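Local structure of DNA replication protein DnaC (Aquifex aeolicus, 3ECC) at residues Lys2-Pro14 against Val49-Ala61. The protein acts as a bacterial helicase loader in replication initiation and probably binds ATP, here held with ADP, beryllium trifluoride and magnesium. Sequence-based numbering, arbitrary orientation.
Sequences KRYWNANLDTYHP and VGKTHLAVATLKA. With MG (magnesium ion), chain C; ADP (adenosine-5'-diphosphate), chain B; BEF (beryllium trifluoride ion), chain D.
Asn8 and Ala57 have the nearest CA atoms of the two segments, 4.7 Å apart; the irregular segment 2-14, with a type I turn from Tyr4 to Ala7, runs along the first three turns of helix 51-65. Ala7 O meets Ala57 CA in a CA-H...O contact. The His53 imidazole is wedged between Ala7 CB, 3.9 Å from its centroid (CH-pi), and adenine C4 on the opposite face; with CG anti to the backbone N (chi1 -171°) the ring swings to the ribose, where ND1 and ADP O2' share a 2.8 Å hydrogen bond. Tyr12 has Leu54 CD2 over one face, 3.6 Å from the ring centroid, and adenine N6 off-centre over the other. The phenol of Tyr4 crosses Thr52 roughly perpendicularly, CZ 3.5 Å from CG2, while its OH donates to ADP O2A (2.7 Å). Thr52 OG1 binds magnesium and is hydrogen-bonded to Asp107. Leu9 spreads CD2 over Ala57 CB and CD1 over Ala61 CB. Segment 2-14 contributes Tyr4, Tyr12 and His13 to the ADP pocket formed with the Walker A P-loop, whose Gly50, Lys51 and Thr52 amides hold the phosphates. Leu9 and Tyr12 touch helix 17-31, Val56 packs on strand 71-74, and Lys51 and Ala55 face strand 136-141.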
ATOM      1  N   LYS A   2      -2.968 -15.929  -0.380  1.00 56.62           N
ATOM      2  CA  LYS A   2      -4.223 -16.459  -0.916  1.00 56.27           C
ATOM      3  C   LYS A   2      -5.287 -16.857   0.094  1.00 55.85           C
ATOM      4  O   LYS A   2      -5.998 -17.843  -0.088  1.00 55.78           O
ATOM      5  CB  LYS A   2      -3.980 -17.574  -1.934  1.00 56.65           C
ATOM      6  CG  LYS A   2      -3.522 -17.068  -3.316  1.00 56.66           C
ATOM      7  CD  LYS A   2      -4.347 -17.659  -4.454  1.00 56.66           C
ATOM      8  CE  LYS A   2      -4.371 -19.189  -4.438  1.00 56.55           C
ATOM      9  NZ  LYS A   2      -5.182 -19.721  -5.571  1.00 57.42           N
ATOM     10  N   ARG A   3      -5.421 -16.054   1.138  1.00 55.22           N
ATOM     11  CA  ARG A   3      -6.691 -15.924   1.815  1.00 54.85           C
ATOM     12  C   ARG A   3      -7.602 -15.042   0.948  1.00 54.63           C
ATOM     13  O   ARG A   3      -8.831 -15.135   1.015  1.00 54.50           O
ATOM     14  CB  ARG A   3      -6.500 -15.310   3.201  1.00 55.01           C
ATOM     15  CG  ARG A   3      -7.542 -14.280   3.566  1.00 54.93           C
ATOM     16  CD  ARG A   3      -7.529 -13.974   5.046  1.00 55.53           C
ATOM     17  NE  ARG A   3      -8.583 -14.683   5.762  1.00 56.10           N
ATOM     18  CZ  ARG A   3      -8.401 -15.815   6.428  1.00 55.62           C
ATOM     19  NH1 ARG A   3      -7.198 -16.362   6.477  1.00 56.08           N
ATOM     20  NH2 ARG A   3      -9.417 -16.397   7.049  1.00 54.56           N
ATOM     21  N   TYR A   4      -6.984 -14.208   0.116  1.00 54.31           N
ATOM     22  CA  TYR A   4      -7.720 -13.349  -0.805  1.00 54.11           C
ATOM     23  C   TYR A   4      -7.685 -13.888  -2.241  1.00 54.21           C
ATOM     24  O   TYR A   4      -7.654 -13.113  -3.201  1.00 53.99           O
ATOM     25  CB  TYR A   4      -7.167 -11.918  -0.769  1.00 53.91           C
ATOM     26  CG  TYR A   4      -7.033 -11.318   0.620  1.00 53.53           C
ATOM     27  CD1 TYR A   4      -8.076 -10.592   1.194  1.00 53.10           C
ATOM     28  CD2 TYR A   4      -5.858 -11.469   1.356  1.00 52.91           C
ATOM     29  CE1 TYR A   4      -7.953 -10.036   2.465  1.00 52.52           C
ATOM     30  CE2 TYR A   4      -5.732 -10.925   2.633  1.00 52.40           C
ATOM     31  CZ  TYR A   4      -6.781 -10.201   3.175  1.00 52.24           C
ATOM     32  OH  TYR A   4      -6.667  -9.652   4.430  1.00 53.16           O
ATOM     33  N   TRP A   5      -7.685 -15.216  -2.383  1.00 54.31           N
ATOM     34  CA  TRP A   5      -7.700 -15.857  -3.706  1.00 54.35           C
ATOM     35  C   TRP A   5      -8.866 -15.323  -4.531  1.00 54.94           C
ATOM     36  O   TRP A   5      -8.819 -15.303  -5.768  1.00 54.84           O
ATOM     37  CB  TRP A   5      -7.822 -17.382  -3.569  1.00 54.12           C
ATOM     38  CG  TRP A   5      -9.137 -17.835  -2.995  1.00 52.99           C
ATOM     39  CD1 TRP A   5      -9.439 -18.006  -1.673  1.00 51.83           C
ATOM     40  CD2 TRP A   5     -10.327 -18.154  -3.723  1.00 52.36           C
ATOM     41  NE1 TRP A   5     -10.743 -18.414  -1.534  1.00 51.24           N
ATOM     42  CE2 TRP A   5     -11.311 -18.514  -2.777  1.00 51.87           C
ATOM     43  CE3 TRP A   5     -10.663 -18.166  -5.083  1.00 52.25           C
ATOM     44  CZ2 TRP A   5     -12.603 -18.881  -3.149  1.00 51.39           C
ATOM     45  CZ3 TRP A   5     -11.946 -18.539  -5.448  1.00 51.43           C
ATOM     46  CH2 TRP A   5     -12.900 -18.884  -4.485  1.00 51.38           C
ATOM     47  N   ASN A   6      -9.907 -14.896  -3.819  1.00 55.42           N
ATOM     48  CA  ASN A   6     -11.180 -14.503  -4.403  1.00 56.14           C
ATOM     49  C   ASN A   6     -11.363 -12.991  -4.432  1.00 56.40           C
ATOM     50  O   ASN A   6     -12.438 -12.497  -4.770  1.00 56.18           O
ATOM     51  CB  ASN A   6     -12.315 -15.102  -3.583  1.00 56.34           C
ATOM     52  CG  ASN A   6     -12.450 -14.446  -2.208  1.00 57.67           C
ATOM     53  OD1 ASN A   6     -11.568 -14.578  -1.346  1.00 57.05           O
ATOM     54  ND2 ASN A   6     -13.544 -13.707  -2.011  1.00 58.32           N
ATOM     55  N   ALA A   7     -10.325 -12.256  -4.051  1.00 57.14           N
ATOM     56  CA  ALA A   7     -10.411 -10.799  -4.012  1.00 58.08           C
ATOM     57  C   ALA A   7     -10.330 -10.190  -5.407  1.00 58.86           C
ATOM     58  O   ALA A   7      -9.249  -9.862  -5.896  1.00 58.97           O
ATOM     59  CB  ALA A   7      -9.341 -10.216  -3.107  1.00 57.98           C
ATOM     60  N   ASN A   8     -11.491 -10.075  -6.044  1.00 59.92           N
ATOM     61  CA  ASN A   8     -11.627  -9.416  -7.331  1.00 60.96           C
ATOM     62  C   ASN A   8     -12.405  -8.124  -7.170  1.00 61.83           C
ATOM     63  O   ASN A   8     -13.200  -7.981  -6.236  1.00 61.79           O
ATOM     64  CB  ASN A   8     -12.383 -10.316  -8.303  1.00 60.95           C
ATOM     65  CG  ASN A   8     -11.596 -11.535  -8.695  1.00 61.47           C
ATOM     66  OD1 ASN A   8     -10.973 -11.565  -9.760  1.00 62.55           O
ATOM     67  ND2 ASN A   8     -11.614 -12.557  -7.842  1.00 60.33           N
ATOM     68  N   LEU A   9     -12.194  -7.187  -8.090  1.00 62.83           N
ATOM     69  CA  LEU A   9     -13.030  -5.994  -8.148  1.00 63.70           C
ATOM     70  C   LEU A   9     -14.452  -6.376  -8.532  1.00 64.49           C
ATOM     71  O   LEU A   9     -15.326  -5.520  -8.664  1.00 64.82           O
ATOM     72  CB  LEU A   9     -12.467  -4.973  -9.140  1.00 63.60           C
ATOM     73  CG  LEU A   9     -11.321  -4.064  -8.677  1.00 63.01           C
ATOM     74  CD1 LEU A   9     -10.989  -3.087  -9.782  1.00 62.58           C
ATOM     75  CD2 LEU A   9     -11.655  -3.328  -7.386  1.00 60.85           C
ATOM     76  N   ASP A  10     -14.672  -7.677  -8.690  1.00 65.41           N
ATOM     77  CA  ASP A  10     -15.968  -8.212  -9.090  1.00 66.12           C
ATOM     78  C   ASP A  10     -16.672  -8.878  -7.906  1.00 65.98           C
ATOM     79  O   ASP A  10     -17.844  -8.612  -7.631  1.00 65.82           O
ATOM     80  CB  ASP A  10     -15.775  -9.208 -10.223  1.00 66.49           C
ATOM     81  CG  ASP A  10     -16.994  -9.337 -11.085  1.00 68.43           C
ATOM     82  OD1 ASP A  10     -18.016  -9.865 -10.586  1.00 69.92           O
ATOM     83  OD2 ASP A  10     -16.931  -8.912 -12.265  1.00 70.83           O
ATOM     84  N   THR A  11     -15.938  -9.743  -7.210  1.00 66.04           N
ATOM     85  CA  THR A  11     -16.367 -10.311  -5.934  1.00 65.79           C
ATOM     86  C   THR A  11     -16.674  -9.212  -4.905  1.00 65.44           C
ATOM     87  O   THR A  11     -17.273  -9.474  -3.852  1.00 65.58           O
ATOM     88  CB  THR A  11     -15.268 -11.240  -5.361  1.00 65.82           C
ATOM     89  OG1 THR A  11     -14.958 -12.261  -6.318  1.00 66.02           O
ATOM     90  CG2 THR A  11     -15.721 -11.890  -4.054  1.00 66.22           C
ATOM     91  N   TYR A  12     -16.261  -7.984  -5.217  1.00 64.88           N
ATOM     92  CA  TYR A  12     -16.459  -6.862  -4.308  1.00 63.98           C
ATOM     93  C   TYR A  12     -17.837  -6.220  -4.429  1.00 63.61           C
ATOM     94  O   TYR A  12     -18.208  -5.670  -5.475  1.00 63.51           O
ATOM     95  CB  TYR A  12     -15.361  -5.808  -4.456  1.00 63.71           C
ATOM     96  CG  TYR A  12     -15.218  -4.957  -3.222  1.00 63.12           C
ATOM     97  CD1 TYR A  12     -14.376  -5.340  -2.188  1.00 62.62           C
ATOM     98  CD2 TYR A  12     -15.950  -3.784  -3.071  1.00 62.93           C
ATOM     99  CE1 TYR A  12     -14.256  -4.578  -1.038  1.00 62.58           C
ATOM    100  CE2 TYR A  12     -15.828  -3.008  -1.927  1.00 62.73           C
ATOM    101  CZ  TYR A  12     -14.975  -3.407  -0.919  1.00 62.59           C
ATOM    102  OH  TYR A  12     -14.858  -2.646   0.221  1.00 63.24           O
ATOM    103  N   HIS A  13     -18.592  -6.308  -3.342  1.00 62.95           N
ATOM    104  CA  HIS A  13     -19.850  -5.613  -3.223  1.00 62.43           C
ATOM    105  C   HIS A  13     -19.749  -4.662  -2.046  1.00 61.68           C
ATOM    106  O   HIS A  13     -19.835  -5.077  -0.889  1.00 61.67           O
ATOM    107  CB  HIS A  13     -20.999  -6.605  -3.047  1.00 62.64           C
ATOM    108  CG  HIS A  13     -21.128  -7.573  -4.180  1.00 63.89           C
ATOM    109  ND1 HIS A  13     -20.455  -8.775  -4.211  1.00 64.74           N
ATOM    110  CD2 HIS A  13     -21.823  -7.500  -5.341  1.00 65.05           C
ATOM    111  CE1 HIS A  13     -20.743  -9.411  -5.334  1.00 65.41           C
ATOM    112  NE2 HIS A  13     -21.572  -8.659  -6.038  1.00 65.44           N
ATOM    113  N   PRO A  14     -19.535  -3.375  -2.344  1.00 60.98           N
ATOM    114  CA  PRO A  14     -19.415  -2.325  -1.342  1.00 60.43           C
ATOM    115  C   PRO A  14     -20.566  -2.350  -0.355  1.00 59.97           C
ATOM    116  O   PRO A  14     -21.709  -2.563  -0.752  1.00 59.94           O
ATOM    117  CB  PRO A  14     -19.453  -1.031  -2.168  1.00 60.38           C
ATOM    118  CG  PRO A  14     -19.716  -1.455  -3.605  1.00 60.56           C
ATOM    119  CD  PRO A  14     -19.310  -2.870  -3.708  1.00 60.89           C
ATOM    120  N   VAL A  49     -12.352  -3.725   7.633  1.00 41.40           N
ATOM    121  CA  VAL A  49     -13.015  -2.822   6.714  1.00 41.57           C
ATOM    122  C   VAL A  49     -12.867  -3.231   5.235  1.00 41.38           C
ATOM    123  O   VAL A  49     -13.702  -2.878   4.409  1.00 41.42           O
ATOM    124  CB  VAL A  49     -12.538  -1.368   6.953  1.00 41.81           C
ATOM    125  CG1 VAL A  49     -12.604  -0.544   5.681  1.00 42.11           C
ATOM    126  CG2 VAL A  49     -13.358  -0.728   8.088  1.00 41.90           C
ATOM    127  N   GLY A  50     -11.824  -3.991   4.911  1.00 41.25           N
ATOM    128  CA  GLY A  50     -11.629  -4.468   3.533  1.00 40.62           C
ATOM    129  C   GLY A  50     -10.450  -3.876   2.770  1.00 40.29           C
ATOM    130  O   GLY A  50     -10.342  -4.057   1.562  1.00 40.29           O
ATOM    131  N   LYS A  51      -9.553  -3.188   3.476  1.00 39.96           N
ATOM    132  CA  LYS A  51      -8.441  -2.472   2.838  1.00 39.45           C
ATOM    133  C   LYS A  51      -7.542  -3.405   2.021  1.00 39.51           C
ATOM    134  O   LYS A  51      -7.301  -3.164   0.832  1.00 39.59           O
ATOM    135  CB  LYS A  51      -7.616  -1.699   3.874  1.00 38.99           C
ATOM    136  CG  LYS A  51      -8.407  -0.650   4.636  1.00 38.35           C
ATOM    137  CD  LYS A  51      -7.533   0.147   5.594  1.00 36.75           C
ATOM    138  CE  LYS A  51      -6.928  -0.732   6.678  1.00 34.47           C
ATOM    139  NZ  LYS A  51      -7.953  -1.274   7.622  1.00 34.13           N
ATOM    140  N   THR A  52      -7.057  -4.469   2.658  1.00 39.34           N
ATOM    141  CA  THR A  52      -6.213  -5.449   1.981  1.00 39.24           C
ATOM    142  C   THR A  52      -6.968  -6.087   0.817  1.00 39.35           C
ATOM    143  O   THR A  52      -6.387  -6.380  -0.227  1.00 38.92           O
ATOM    144  CB  THR A  52      -5.748  -6.541   2.945  1.00 39.29           C
ATOM    145  OG1 THR A  52      -5.166  -5.931   4.109  1.00 39.97           O
ATOM    146  CG2 THR A  52      -4.724  -7.460   2.279  1.00 38.92           C
ATOM    147  N   HIS A  53      -8.270  -6.282   1.004  1.00 39.68           N
ATOM    148  CA  HIS A  53      -9.114  -6.847  -0.043  1.00 40.26           C
ATOM    149  C   HIS A  53      -9.011  -6.017  -1.323  1.00 40.39           C
ATOM    150  O   HIS A  53      -8.759  -6.552  -2.409  1.00 40.53           O
ATOM    151  CB  HIS A  53     -10.577  -6.930   0.422  1.00 40.24           C
ATOM    152  CG  HIS A  53     -11.458  -7.700  -0.509  1.00 41.10           C
ATOM    153  ND1 HIS A  53     -11.829  -9.005  -0.272  1.00 42.17           N
ATOM    154  CD2 HIS A  53     -12.017  -7.359  -1.694  1.00 41.40           C
ATOM    155  CE1 HIS A  53     -12.597  -9.428  -1.261  1.00 42.06           C
ATOM    156  NE2 HIS A  53     -12.723  -8.450  -2.139  1.00 41.02           N
ATOM    157  N   LEU A  54      -9.196  -4.707  -1.188  1.00 40.58           N
ATOM    158  CA  LEU A  54      -9.197  -3.804  -2.337  1.00 40.94           C
ATOM    159  C   LEU A  54      -7.812  -3.610  -2.931  1.00 41.25           C
ATOM    160  O   LEU A  54      -7.682  -3.401  -4.134  1.00 41.59           O
ATOM    161  CB  LEU A  54      -9.806  -2.450  -1.968  1.00 40.85           C
ATOM    162  CG  LEU A  54     -11.324  -2.484  -1.842  1.00 40.70           C
ATOM    163  CD1 LEU A  54     -11.854  -1.193  -1.266  1.00 40.74           C
ATOM    164  CD2 LEU A  54     -11.941  -2.778  -3.203  1.00 40.68           C
ATOM    165  N   ALA A  55      -6.786  -3.687  -2.082  1.00 41.56           N
ATOM    166  CA  ALA A  55      -5.389  -3.634  -2.521  1.00 41.69           C
ATOM    167  C   ALA A  55      -5.004  -4.834  -3.393  1.00 41.88           C
ATOM    168  O   ALA A  55      -4.265  -4.686  -4.362  1.00 41.59           O
ATOM    169  CB  ALA A  55      -4.466  -3.544  -1.320  1.00 41.48           C
ATOM    170  N   VAL A  56      -5.492  -6.021  -3.034  1.00 42.48           N
ATOM    171  CA  VAL A  56      -5.204  -7.222  -3.814  1.00 43.07           C
ATOM    172  C   VAL A  56      -6.028  -7.204  -5.102  1.00 43.86           C
ATOM    173  O   VAL A  56      -5.533  -7.565  -6.181  1.00 43.96           O
ATOM    174  CB  VAL A  56      -5.471  -8.513  -3.009  1.00 42.99           C
ATOM    175  CG1 VAL A  56      -5.236  -9.742  -3.878  1.00 43.18           C
ATOM    176  CG2 VAL A  56      -4.573  -8.567  -1.783  1.00 42.29           C
ATOM    177  N   ALA A  57      -7.277  -6.746  -4.984  1.00 44.47           N
ATOM    178  CA  ALA A  57      -8.153  -6.545  -6.140  1.00 44.71           C
ATOM    179  C   ALA A  57      -7.518  -5.608  -7.166  1.00 44.98           C
ATOM    180  O   ALA A  57      -7.462  -5.931  -8.359  1.00 45.48           O
ATOM    181  CB  ALA A  57      -9.509  -6.004  -5.695  1.00 44.44           C
ATOM    182  N   THR A  58      -7.028  -4.461  -6.697  1.00 44.95           N
ATOM    183  CA  THR A  58      -6.407  -3.469  -7.571  1.00 44.92           C
ATOM    184  C   THR A  58      -5.191  -4.062  -8.277  1.00 45.58           C
ATOM    185  O   THR A  58      -4.985  -3.844  -9.470  1.00 45.41           O
ATOM    186  CB  THR A  58      -5.993  -2.204  -6.791  1.00 44.59           C
ATOM    187  OG1 THR A  58      -7.096  -1.740  -6.006  1.00 42.94           O
ATOM    188  CG2 THR A  58      -5.574  -1.104  -7.740  1.00 44.95           C
ATOM    189  N   LEU A  59      -4.413  -4.845  -7.542  1.00 46.57           N
ATOM    190  CA  LEU A  59      -3.195  -5.441  -8.085  1.00 47.70           C
ATOM    191  C   LEU A  59      -3.514  -6.408  -9.228  1.00 48.72           C
ATOM    192  O   LEU A  59      -2.795  -6.450 -10.236  1.00 48.80           O
ATOM    193  CB  LEU A  59      -2.409  -6.144  -6.973  1.00 47.43           C
ATOM    194  CG  LEU A  59      -1.119  -6.891  -7.321  1.00 47.15           C
ATOM    195  CD1 LEU A  59      -0.100  -5.960  -7.938  1.00 47.11           C
ATOM    196  CD2 LEU A  59      -0.544  -7.567  -6.082  1.00 46.48           C
ATOM    197  N   LYS A  60      -4.599  -7.169  -9.061  1.00 49.86           N
ATOM    198  CA  LYS A  60      -5.059  -8.135 -10.060  1.00 50.89           C
ATOM    199  C   LYS A  60      -5.671  -7.438 -11.272  1.00 51.61           C
ATOM    200  O   LYS A  60      -5.392  -7.807 -12.416  1.00 51.49           O
ATOM    201  CB  LYS A  60      -6.097  -9.078  -9.448  1.00 50.90           C
ATOM    202  CG  LYS A  60      -5.549 -10.388  -8.933  1.00 51.15           C
ATOM    203  CD  LYS A  60      -6.618 -11.155  -8.146  1.00 52.63           C
ATOM    204  CE  LYS A  60      -7.871 -11.457  -8.990  1.00 53.50           C
ATOM    205  NZ  LYS A  60      -7.646 -12.479 -10.074  1.00 54.15           N
ATOM    206  N   ALA A  61      -6.500  -6.426 -11.011  1.00 52.44           N
ATOM    207  CA  ALA A  61      -7.169  -5.686 -12.072  1.00 53.21           C
ATOM    208  C   ALA A  61      -6.161  -5.047 -13.022  1.00 53.97           C
ATOM    209  O   ALA A  61      -6.328  -5.097 -14.238  1.00 54.08           O
ATOM    210  CB  ALA A  61      -8.095  -4.636 -11.484  1.00 53.17           C
TER
HETATM  211 MG    MG C 300      -5.465  -5.447   5.845  1.00 63.50          MG
HETATM  212  PB  ADP B 500      -8.497  -4.890   6.316  1.00 46.67           P
HETATM  213  O1B ADP B 500      -7.390  -5.212   5.328  1.00 45.44           O
HETATM  214  O2B ADP B 500      -8.937  -3.451   6.300  1.00 47.64           O
HETATM  215  O3B ADP B 500      -8.263  -5.441   7.695  1.00 47.61           O
HETATM  216  PA  ADP B 500      -9.591  -7.117   4.985  1.00 45.84           P
HETATM  217  O1A ADP B 500      -9.318  -6.813   3.532  1.00 46.05           O
HETATM  218  O2A ADP B 500      -8.511  -8.039   5.525  1.00 44.34           O
HETATM  219  O3A ADP B 500      -9.752  -5.729   5.803  1.00 44.87           O
HETATM  220  O5' ADP B 500     -11.057  -7.756   5.176  1.00 46.41           O
HETATM  221  C5' ADP B 500     -11.329  -8.820   6.082  1.00 47.74           C
HETATM  222  C4' ADP B 500     -12.080  -9.928   5.355  1.00 47.82           C
HETATM  223  O4' ADP B 500     -13.331  -9.423   4.891  1.00 48.40           O
HETATM  224  C3' ADP B 500     -11.320 -10.398   4.131  1.00 48.47           C
HETATM  225  O3' ADP B 500     -11.305 -11.817   4.137  1.00 50.72           O
HETATM  226  C2' ADP B 500     -12.089  -9.848   2.939  1.00 48.02           C
HETATM  227  O2' ADP B 500     -12.139 -10.790   1.886  1.00 49.74           O
HETATM  228  C1' ADP B 500     -13.477  -9.612   3.479  1.00 47.53           C
HETATM  229  N9  ADP B 500     -14.160  -8.436   2.875  1.00 47.16           N
HETATM  230  C8  ADP B 500     -14.019  -7.142   3.232  1.00 46.52           C
HETATM  231  N7  ADP B 500     -14.822  -6.337   2.485  1.00 45.55           N
HETATM  232  C5  ADP B 500     -15.509  -7.120   1.644  1.00 46.91           C
HETATM  233  C6  ADP B 500     -16.531  -6.930   0.579  1.00 47.16           C
HETATM  234  N6  ADP B 500     -17.016  -5.707   0.254  1.00 46.07           N
HETATM  235  N1  ADP B 500     -16.984  -8.019  -0.057  1.00 47.92           N
HETATM  236  C2  ADP B 500     -16.542  -9.257   0.245  1.00 47.88           C
HETATM  237  N3  ADP B 500     -15.621  -9.502   1.196  1.00 48.03           N
HETATM  238  C4  ADP B 500     -15.080  -8.501   1.909  1.00 47.53           C
HETATM  239 BE   BEF D1554      -6.236  -4.827   8.646  1.00 51.11          BE
HETATM  240  F1  BEF D1554      -6.900  -3.197   8.708  1.00 51.68           F
HETATM  241  F2  BEF D1554      -5.211  -5.320   7.289  1.00 52.67           F
HETATM  242  F3  BEF D1554      -6.985  -6.041   9.682  1.00 50.29           F